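Local coordinates for protein CT253 (Chlamydia trachomatis serovar L2, PDB 6UXC) that is of unknown function and is a predicted lipoprotein with a signal peptide, belonging to a family that is itself uncharacterised, at residues A72-P77 / E93-A98; V118-F123 / M132-I137. One frame throughout, in Å; residues are numbered along the deposited sequence.

Contact 1: residues A72-P77 / E93-A98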
ATOM      1  N   ALA A  72      -3.957   6.298  11.658  1.00 26.44           N
ATOM      2  CA  ALA A  72      -5.319   5.902  11.329  1.00 27.55           C
ATOM      3  C   ALA A  72      -6.107   7.049  10.730  1.00 25.86           C
ATOM      4  O   ALA A  72      -6.997   6.830   9.888  1.00 24.53           O
ATOM      5  CB  ALA A  72      -6.009   5.374  12.586  1.00 27.29           C
ATOM      6  N   GLN A  73      -5.832   8.279  11.161  1.00 24.29           N
ATOM      7  CA  GLN A  73      -6.660   9.386  10.712  1.00 25.26           C
ATOM      8  C   GLN A  73      -6.628   9.539   9.195  1.00 25.11           C
ATOM      9  O   GLN A  73      -7.589  10.041   8.607  1.00 24.81           O
ATOM     10  CB  GLN A  73      -6.235  10.675  11.425  1.00 32.05           C
ATOM     11  CG  GLN A  73      -4.935  11.149  11.081  1.00 41.36           C
ATOM     12  CD  GLN A  73      -4.407  12.172  12.087  1.00 36.43           C
ATOM     13  OE1 GLN A  73      -5.145  12.901  12.744  1.00 29.92           O
ATOM     14  NE2 GLN A  73      -3.117  12.226  12.179  1.00 27.67           N
ATOM     15  N   PHE A  74      -5.540   9.108   8.542  1.00 24.45           N
ATOM     16  CA  PHE A  74      -5.439   9.246   7.089  1.00 25.55           C
ATOM     17  C   PHE A  74      -6.314   8.257   6.337  1.00 27.24           C
ATOM     18  O   PHE A  74      -6.480   8.407   5.119  1.00 25.98           O
ATOM     19  CB  PHE A  74      -3.973   9.088   6.650  1.00 22.36           C
ATOM     20  CG  PHE A  74      -3.092  10.211   7.113  1.00 22.46           C
ATOM     21  CD1 PHE A  74      -2.445  10.144   8.333  1.00 25.20           C
ATOM     22  CD2 PHE A  74      -2.926  11.337   6.317  1.00 26.79           C
ATOM     23  CE1 PHE A  74      -1.630  11.207   8.753  1.00 24.95           C
ATOM     24  CE2 PHE A  74      -2.140  12.378   6.738  1.00 30.76           C
ATOM     25  CZ  PHE A  74      -1.490  12.301   7.962  1.00 26.94           C
ATOM     26  N   PHE A  75      -6.897   7.281   7.030  1.00 24.80           N
ATOM     27  CA  PHE A  75      -7.785   6.298   6.428  1.00 24.20           C
ATOM     28  C   PHE A  75      -9.251   6.539   6.742  1.00 27.32           C
ATOM     29  O   PHE A  75     -10.087   5.713   6.367  1.00 28.72           O
ATOM     30  CB  PHE A  75      -7.406   4.896   6.885  1.00 23.60           C
ATOM     31  CG  PHE A  75      -6.036   4.483   6.433  1.00 23.06           C
ATOM     32  CD1 PHE A  75      -5.820   4.151   5.099  1.00 25.67           C
ATOM     33  CD2 PHE A  75      -4.956   4.475   7.302  1.00 23.67           C
ATOM     34  CE1 PHE A  75      -4.580   3.745   4.665  1.00 27.16           C
ATOM     35  CE2 PHE A  75      -3.686   4.101   6.850  1.00 24.57           C
ATOM     36  CZ  PHE A  75      -3.510   3.744   5.518  1.00 25.93           C
ATOM     37  N   SER A  76      -9.573   7.604   7.464  1.00 25.22           N
ATOM     38  CA  SER A  76     -10.971   7.948   7.699  1.00 27.28           C
ATOM     39  C   SER A  76     -11.645   8.247   6.368  1.00 28.08           C
ATOM     40  O   SER A  76     -11.076   8.974   5.547  1.00 27.45           O
ATOM     41  CB  SER A  76     -11.056   9.165   8.607  1.00 27.31           C
ATOM     42  OG  SER A  76     -12.399   9.533   8.798  1.00 27.30           O
ATOM     43  N   PRO A  77     -12.845   7.735   6.098  1.00 27.17           N
ATOM     44  CA  PRO A  77     -13.500   8.047   4.821  1.00 29.16           C
ATOM     45  C   PRO A  77     -13.588   9.547   4.550  1.00 32.44           C
ATOM     46  O   PRO A  77     -13.299  10.000   3.432  1.00 31.57           O
ATOM     47  CB  PRO A  77     -14.875   7.367   4.965  1.00 29.09           C
ATOM     48  CG  PRO A  77     -14.550   6.134   5.816  1.00 28.26           C
ATOM     49  CD  PRO A  77     -13.559   6.678   6.845  1.00 28.10           C
ATOM     50  N   GLU A  93       7.206  15.209   3.035  1.00 26.03           N
ATOM     51  CA  GLU A  93       6.342  16.157   2.337  1.00 25.59           C
ATOM     52  C   GLU A  93       4.998  15.541   1.982  1.00 24.44           C
ATOM     53  O   GLU A  93       3.985  16.255   1.890  1.00 27.37           O
ATOM     54  CB  GLU A  93       7.039  16.641   1.063  1.00 26.90           C
ATOM     55  CG  GLU A  93       8.360  17.333   1.300  1.00 31.15           C
ATOM     56  CD  GLU A  93       9.187  17.496   0.027  1.00 44.39           C
ATOM     57  OE1 GLU A  93       9.213  16.597  -0.860  1.00 31.68           O
ATOM     58  OE2 GLU A  93       9.824  18.544  -0.078  1.00 48.38           O
ATOM     59  N   PHE A  94       4.972  14.221   1.760  1.00 24.73           N
ATOM     60  CA  PHE A  94       3.803  13.487   1.323  1.00 25.03           C
ATOM     61  C   PHE A  94       3.670  12.220   2.144  1.00 23.17           C
ATOM     62  O   PHE A  94       4.667  11.624   2.543  1.00 26.31           O
ATOM     63  CB  PHE A  94       3.889  13.109  -0.159  1.00 27.53           C
ATOM     64  CG  PHE A  94       4.112  14.296  -1.059  1.00 28.38           C
ATOM     65  CD1 PHE A  94       3.034  15.025  -1.525  1.00 29.15           C
ATOM     66  CD2 PHE A  94       5.384  14.689  -1.418  1.00 29.51           C
ATOM     67  CE1 PHE A  94       3.230  16.125  -2.360  1.00 28.99           C
ATOM     68  CE2 PHE A  94       5.587  15.793  -2.234  1.00 31.95           C
ATOM     69  CZ  PHE A  94       4.499  16.507  -2.702  1.00 30.09           C
ATOM     70  N   VAL A  95       2.426  11.861   2.412  1.00 23.14           N
ATOM     71  CA  VAL A  95       2.079  10.676   3.174  1.00 23.06           C
ATOM     72  C   VAL A  95       1.331   9.739   2.247  1.00 24.83           C
ATOM     73  O   VAL A  95       0.321  10.129   1.633  1.00 24.89           O
ATOM     74  CB  VAL A  95       1.207  11.034   4.389  1.00 22.16           C
ATOM     75  CG1 VAL A  95       0.785   9.760   5.168  1.00 25.50           C
ATOM     76  CG2 VAL A  95       1.917  11.993   5.276  1.00 25.38           C
ATOM     77  N   VAL A  96       1.821   8.506   2.169  1.00 22.08           N
ATOM     78  CA  VAL A  96       1.203   7.452   1.379  1.00 23.79           C
ATOM     79  C   VAL A  96       0.371   6.566   2.299  1.00 23.66           C
ATOM     80  O   VAL A  96       0.901   5.978   3.253  1.00 25.21           O
ATOM     81  CB  VAL A  96       2.264   6.620   0.653  1.00 21.75           C
ATOM     82  CG1 VAL A  96       1.578   5.507  -0.114  1.00 29.58           C
ATOM     83  CG2 VAL A  96       3.061   7.472  -0.259  1.00 25.90           C
ATOM     84  N   ALA A  97      -0.933   6.492   2.022  1.00 22.03           N
ATOM     85  CA  ALA A  97      -1.897   5.775   2.852  1.00 21.57           C
ATOM     86  C   ALA A  97      -2.642   4.789   1.960  1.00 27.85           C
ATOM     87  O   ALA A  97      -3.567   5.168   1.238  1.00 27.78           O
ATOM     88  CB  ALA A  97      -2.863   6.760   3.528  1.00 25.19           C
ATOM     89  N   ALA A  98      -2.240   3.522   2.017  1.00 23.70           N
ATOM     90  CA  ALA A  98      -2.848   2.476   1.198  1.00 26.09           C
ATOM     91  C   ALA A  98      -3.670   1.553   2.084  1.00 24.81           C
ATOM     92  O   ALA A  98      -3.176   1.067   3.113  1.00 25.29           O
ATOM     93  CB  ALA A  98      -1.778   1.680   0.459  1.00 23.99           C
TER
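F74 and F75 pack against one face of the sheet, where V95 and A97 project from strand 94-105. The CG1 methyl of V95 stands over the centre of the F74 ring. V95 CG1 lies 4.2 Å from the centroid of the F74 ring, 9° off the ring normal, a CH-pi contact. With CG1 anti to the backbone N (chi1 178°), that methyl is the V95 branch that meets the ring. The two side chains cross at about a right angle, and the methyl meets the broad face of the ring. A97 is the small residue of the pair. A97 CB sits in the notch between the two phenylalanines, 4.0 Å from F74 CB and 3.7 Å from F75 CE1. F75 reaches further along the strand with the far end of its ring. There F75 CE1 comes within 3.4 Å of A98 O and also touches A97 C, both obliquely to the ring.

The chain turns at the end of helix 68-72, with F75 N bonded to A72 O at 2.9 Å. L24 of strand 19-28 touches F74, F75, V95 and A97, so two neighbouring strands share this packing. F27 stacks on F75. All the residues that touch are buried. The contact is mostly apolar, with ring carbons of F75 against the A98 carbonyl oxygen. It has no hydrogen bond between the segments and probably rests on the fit of rings and methyls and on exclusion of water.

Contact 2: residues V118-F123 / M132-I137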
ATOM      1  N   VAL A 118      -7.297  -2.065  -3.668  1.00 29.41           N
ATOM      2  CA  VAL A 118      -6.600  -1.195  -2.719  1.00 28.76           C
ATOM      3  C   VAL A 118      -6.993   0.256  -2.968  1.00 32.39           C
ATOM      4  O   VAL A 118      -6.890   0.741  -4.103  1.00 33.45           O
ATOM      5  CB  VAL A 118      -5.072  -1.342  -2.830  1.00 30.42           C
ATOM      6  CG1 VAL A 118      -4.364  -0.285  -1.966  1.00 29.73           C
ATOM      7  CG2 VAL A 118      -4.658  -2.747  -2.457  1.00 28.75           C
ATOM      8  N   ARG A 119      -7.412   0.959  -1.906  1.00 27.34           N
ATOM      9  CA  ARG A 119      -7.596   2.404  -1.991  1.00 28.68           C
ATOM     10  C   ARG A 119      -6.279   3.092  -1.636  1.00 26.17           C
ATOM     11  O   ARG A 119      -5.765   2.948  -0.517  1.00 27.59           O
ATOM     12  CB  ARG A 119      -8.717   2.938  -1.104  1.00 27.44           C
ATOM     13  CG  ARG A 119      -8.896   4.440  -1.318  1.00 32.05           C
ATOM     14  CD  ARG A 119      -9.983   5.038  -0.449  1.00 38.52           C
ATOM     15  NE  ARG A 119     -11.274   4.459  -0.727  1.00 50.61           N
ATOM     16  CZ  ARG A 119     -11.966   3.697   0.111  1.00 49.66           C
ATOM     17  NH1 ARG A 119     -11.517   3.402   1.323  1.00 48.22           N
ATOM     18  NH2 ARG A 119     -13.134   3.229  -0.279  1.00 43.72           N
ATOM     19  N   VAL A 120      -5.719   3.801  -2.607  1.00 26.33           N
ATOM     20  CA  VAL A 120      -4.486   4.549  -2.429  1.00 26.53           C
ATOM     21  C   VAL A 120      -4.844   6.010  -2.229  1.00 25.17           C
ATOM     22  O   VAL A 120      -5.596   6.584  -3.024  1.00 26.82           O
ATOM     23  CB  VAL A 120      -3.547   4.380  -3.636  1.00 28.26           C
ATOM     24  CG1 VAL A 120      -2.257   5.146  -3.404  1.00 29.16           C
ATOM     25  CG2 VAL A 120      -3.237   2.895  -3.896  1.00 29.51           C
ATOM     26  N   ARG A 121      -4.296   6.610  -1.176  1.00 23.72           N
ATOM     27  CA  ARG A 121      -4.359   8.031  -0.925  1.00 24.79           C
ATOM     28  C   ARG A 121      -2.954   8.594  -0.791  1.00 24.70           C
ATOM     29  O   ARG A 121      -2.067   7.948  -0.237  1.00 24.58           O
ATOM     30  CB  ARG A 121      -5.134   8.329   0.345  1.00 25.88           C
ATOM     31  CG  ARG A 121      -6.596   8.136   0.205  1.00 25.43           C
ATOM     32  CD  ARG A 121      -7.261   8.221   1.534  1.00 26.59           C
ATOM     33  NE  ARG A 121      -8.701   8.361   1.399  1.00 28.40           N
ATOM     34  CZ  ARG A 121      -9.515   8.605   2.413  1.00 27.77           C
ATOM     35  NH1 ARG A 121      -9.024   8.677   3.643  1.00 27.86           N
ATOM     36  NH2 ARG A 121     -10.809   8.790   2.189  1.00 31.02           N
ATOM     37  N   VAL A 122      -2.760   9.814  -1.282  1.00 24.87           N
ATOM     38  CA  VAL A 122      -1.551  10.574  -0.985  1.00 25.34           C
ATOM     39  C   VAL A 122      -1.985  11.911  -0.416  1.00 26.63           C
ATOM     40  O   VAL A 122      -2.850  12.581  -0.988  1.00 27.83           O
ATOM     41  CB  VAL A 122      -0.672  10.785  -2.229  1.00 27.87           C
ATOM     42  CG1 VAL A 122       0.568  11.573  -1.843  1.00 25.43           C
ATOM     43  CG2 VAL A 122      -0.293   9.465  -2.825  1.00 27.16           C
ATOM     44  N   PHE A 123      -1.363  12.302   0.682  1.00 23.73           N
ATOM     45  CA  PHE A 123      -1.622  13.578   1.330  1.00 26.98           C
ATOM     46  C   PHE A 123      -0.377  14.440   1.229  1.00 29.38           C
ATOM     47  O   PHE A 123       0.736  13.934   1.386  1.00 28.12           O
ATOM     48  CB  PHE A 123      -1.953  13.412   2.801  1.00 25.28           C
ATOM     49  CG  PHE A 123      -3.264  12.705   3.082  1.00 23.85           C
ATOM     50  CD1 PHE A 123      -3.380  11.334   2.942  1.00 24.34           C
ATOM     51  CD2 PHE A 123      -4.379  13.445   3.457  1.00 25.91           C
ATOM     52  CE1 PHE A 123      -4.591  10.709   3.205  1.00 29.33           C
ATOM     53  CE2 PHE A 123      -5.568  12.834   3.726  1.00 27.38           C
ATOM     54  CZ  PHE A 123      -5.678  11.462   3.599  1.00 27.98           C
ATOM     55  N   MET A 132      -5.461  16.112   0.876  1.00 30.72           N
ATOM     56  CA  MET A 132      -5.450  14.886   0.088  1.00 32.00           C
ATOM     57  C   MET A 132      -5.348  15.242  -1.395  1.00 35.06           C
ATOM     58  O   MET A 132      -6.272  15.848  -1.949  1.00 42.76           O
ATOM     59  CB  MET A 132      -6.709  14.062   0.352  1.00 35.36           C
ATOM     60  CG  MET A 132      -6.594  12.664  -0.189  1.00 33.30           C
ATOM     61  SD  MET A 132      -7.995  11.550   0.079  1.00 40.61           S
ATOM     62  CE  MET A 132      -8.291  11.620   1.830  1.00 62.67           C
ATOM     63  N   ILE A 133      -4.250  14.831  -2.046  1.00 29.78           N
ATOM     64  CA  ILE A 133      -3.994  15.204  -3.442  1.00 34.03           C
ATOM     65  C   ILE A 133      -4.259  14.073  -4.428  1.00 41.99           C
ATOM     66  O   ILE A 133      -4.248  14.312  -5.648  1.00 36.42           O
ATOM     67  CB  ILE A 133      -2.552  15.714  -3.644  1.00 38.32           C
ATOM     68  CG1 ILE A 133      -1.532  14.629  -3.302  1.00 36.08           C
ATOM     69  CG2 ILE A 133      -2.332  16.964  -2.796  1.00 38.85           C
ATOM     70  CD1 ILE A 133      -0.122  14.934  -3.779  1.00 43.56           C
ATOM     71  N   TYR A 134      -4.488  12.856  -3.949  1.00 32.05           N
ATOM     72  CA  TYR A 134      -4.741  11.715  -4.806  1.00 31.70           C
ATOM     73  C   TYR A 134      -5.557  10.699  -4.022  1.00 31.02           C
ATOM     74  O   TYR A 134      -5.246  10.420  -2.848  1.00 28.63           O
ATOM     75  CB  TYR A 134      -3.425  11.095  -5.276  1.00 32.53           C
ATOM     76  CG  TYR A 134      -3.587   9.809  -6.030  1.00 30.03           C
ATOM     77  CD1 TYR A 134      -4.340   9.761  -7.200  1.00 40.08           C
ATOM     78  CD2 TYR A 134      -2.958   8.641  -5.608  1.00 32.50           C
ATOM     79  CE1 TYR A 134      -4.493   8.582  -7.897  1.00 39.90           C
ATOM     80  CE2 TYR A 134      -3.107   7.460  -6.306  1.00 33.87           C
ATOM     81  CZ  TYR A 134      -3.872   7.435  -7.452  1.00 41.03           C
ATOM     82  OH  TYR A 134      -4.031   6.265  -8.164  1.00 37.46           O
ATOM     83  N   GLN A 135      -6.588  10.162  -4.674  1.00 30.27           N
ATOM     84  CA  GLN A 135      -7.345   9.044  -4.121  1.00 28.94           C
ATOM     85  C   GLN A 135      -7.845   8.204  -5.280  1.00 36.10           C
ATOM     86  O   GLN A 135      -8.508   8.733  -6.181  1.00 36.34           O
ATOM     87  CB  GLN A 135      -8.533   9.508  -3.283  1.00 30.44           C
ATOM     88  CG  GLN A 135      -9.370   8.358  -2.729  1.00 33.29           C
ATOM     89  CD  GLN A 135     -10.494   8.839  -1.854  1.00 41.93           C
ATOM     90  OE1 GLN A 135     -10.479   8.634  -0.650  1.00 35.74           O
ATOM     91  NE2 GLN A 135     -11.484   9.484  -2.458  1.00 45.02           N
ATOM     92  N   GLU A 136      -7.554   6.911  -5.248  1.00 29.84           N
ATOM     93  CA  GLU A 136      -8.013   6.034  -6.310  1.00 29.08           C
ATOM     94  C   GLU A 136      -8.017   4.608  -5.808  1.00 30.80           C
ATOM     95  O   GLU A 136      -7.150   4.212  -5.028  1.00 30.73           O
ATOM     96  CB  GLU A 136      -7.126   6.152  -7.550  1.00 33.26           C
ATOM     97  CG  GLU A 136      -7.639   5.352  -8.763  1.00 39.66           C
ATOM     98  CD  GLU A 136      -6.781   5.551 -10.005  1.00 41.61           C
ATOM     99  OE1 GLU A 136      -5.737   6.225  -9.920  1.00 39.44           O
ATOM    100  OE2 GLU A 136      -7.163   5.038 -11.087  1.00 46.60           O
ATOM    101  N   ILE A 137      -8.989   3.834  -6.289  1.00 34.11           N
ATOM    102  CA  ILE A 137      -9.036   2.402  -6.025  1.00 33.12           C
ATOM    103  C   ILE A 137      -8.401   1.686  -7.207  1.00 36.90           C
ATOM    104  O   ILE A 137      -8.844   1.842  -8.351  1.00 35.23           O
ATOM    105  CB  ILE A 137     -10.472   1.929  -5.776  1.00 35.83           C
ATOM    106  CG1 ILE A 137     -11.016   2.635  -4.532  1.00 38.99           C
ATOM    107  CG2 ILE A 137     -10.518   0.420  -5.648  1.00 37.20           C
ATOM    108  CD1 ILE A 137     -12.472   2.390  -4.255  1.00 37.34           C
TER
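This is antiparallel strand pairing between V118-F123 and M132-I137, the two arms of a beta hairpin at one edge of the mixed sheet. The short axes run 4.6 Å apart at 174°. V120 and E136 form a hydrogen-bonded pair, with V120 N to E136 O at 2.8 Å and E136 N returning to V120 O. A classic beta bulge then shifts the register by one. V122 is opposite two residues, I133 and Y134, and pairing resumes at F123 with M132. V122 O takes I133 N at 2.9 Å and Y134 N only weakly. V122 N still bonds to Y134 O.

On the face carrying R121, that side chain lies alongside Q135. R121 runs extended from CG to NE and Q135 is extended beyond CG, which brings their ends level. R121 NE and R121 NH2 both donate to Q135 OE1, at 2.7 and 2.9 Å, with the oxygen in the guanidinium plane. The two flat groups are nearly coplanar, 25° apart. M132 CG sits over the F123 ring, 4.2 Å from its centroid. M132 SD makes an oblique Met-aromatic contact with the same ring. On the other face, V120 CG1 meets Y134 CE2 at 3.8 Å, and V122 CG2 comes to the edge of the tyrosine ring. I177 and V181 of helix 165-184 pack on V120.

Overall arrangement
Both segments of contact 1 precede those of contact 2 in the chain, and the two centres lie about 8 Å apart. Both reach the same mixed sheet. Strand 94-105 of contact 1 is the neighbour of strand 113-124 of contact 2, and V95 N bonds to F123 O between them. The loop 72-77 lies on the R121 and F123 face of the sheet, while helix 165-184 packs on the opposite face. R121 ties the two contacts together: its guanidinium bonds to the carbonyl oxygens of F74, S76 and P77. F74 also meets F123 edge-to-face. The loop after helix 68-72 is thus fastened to strands 94-105 and 113-124 by aromatic packing and by one arginine.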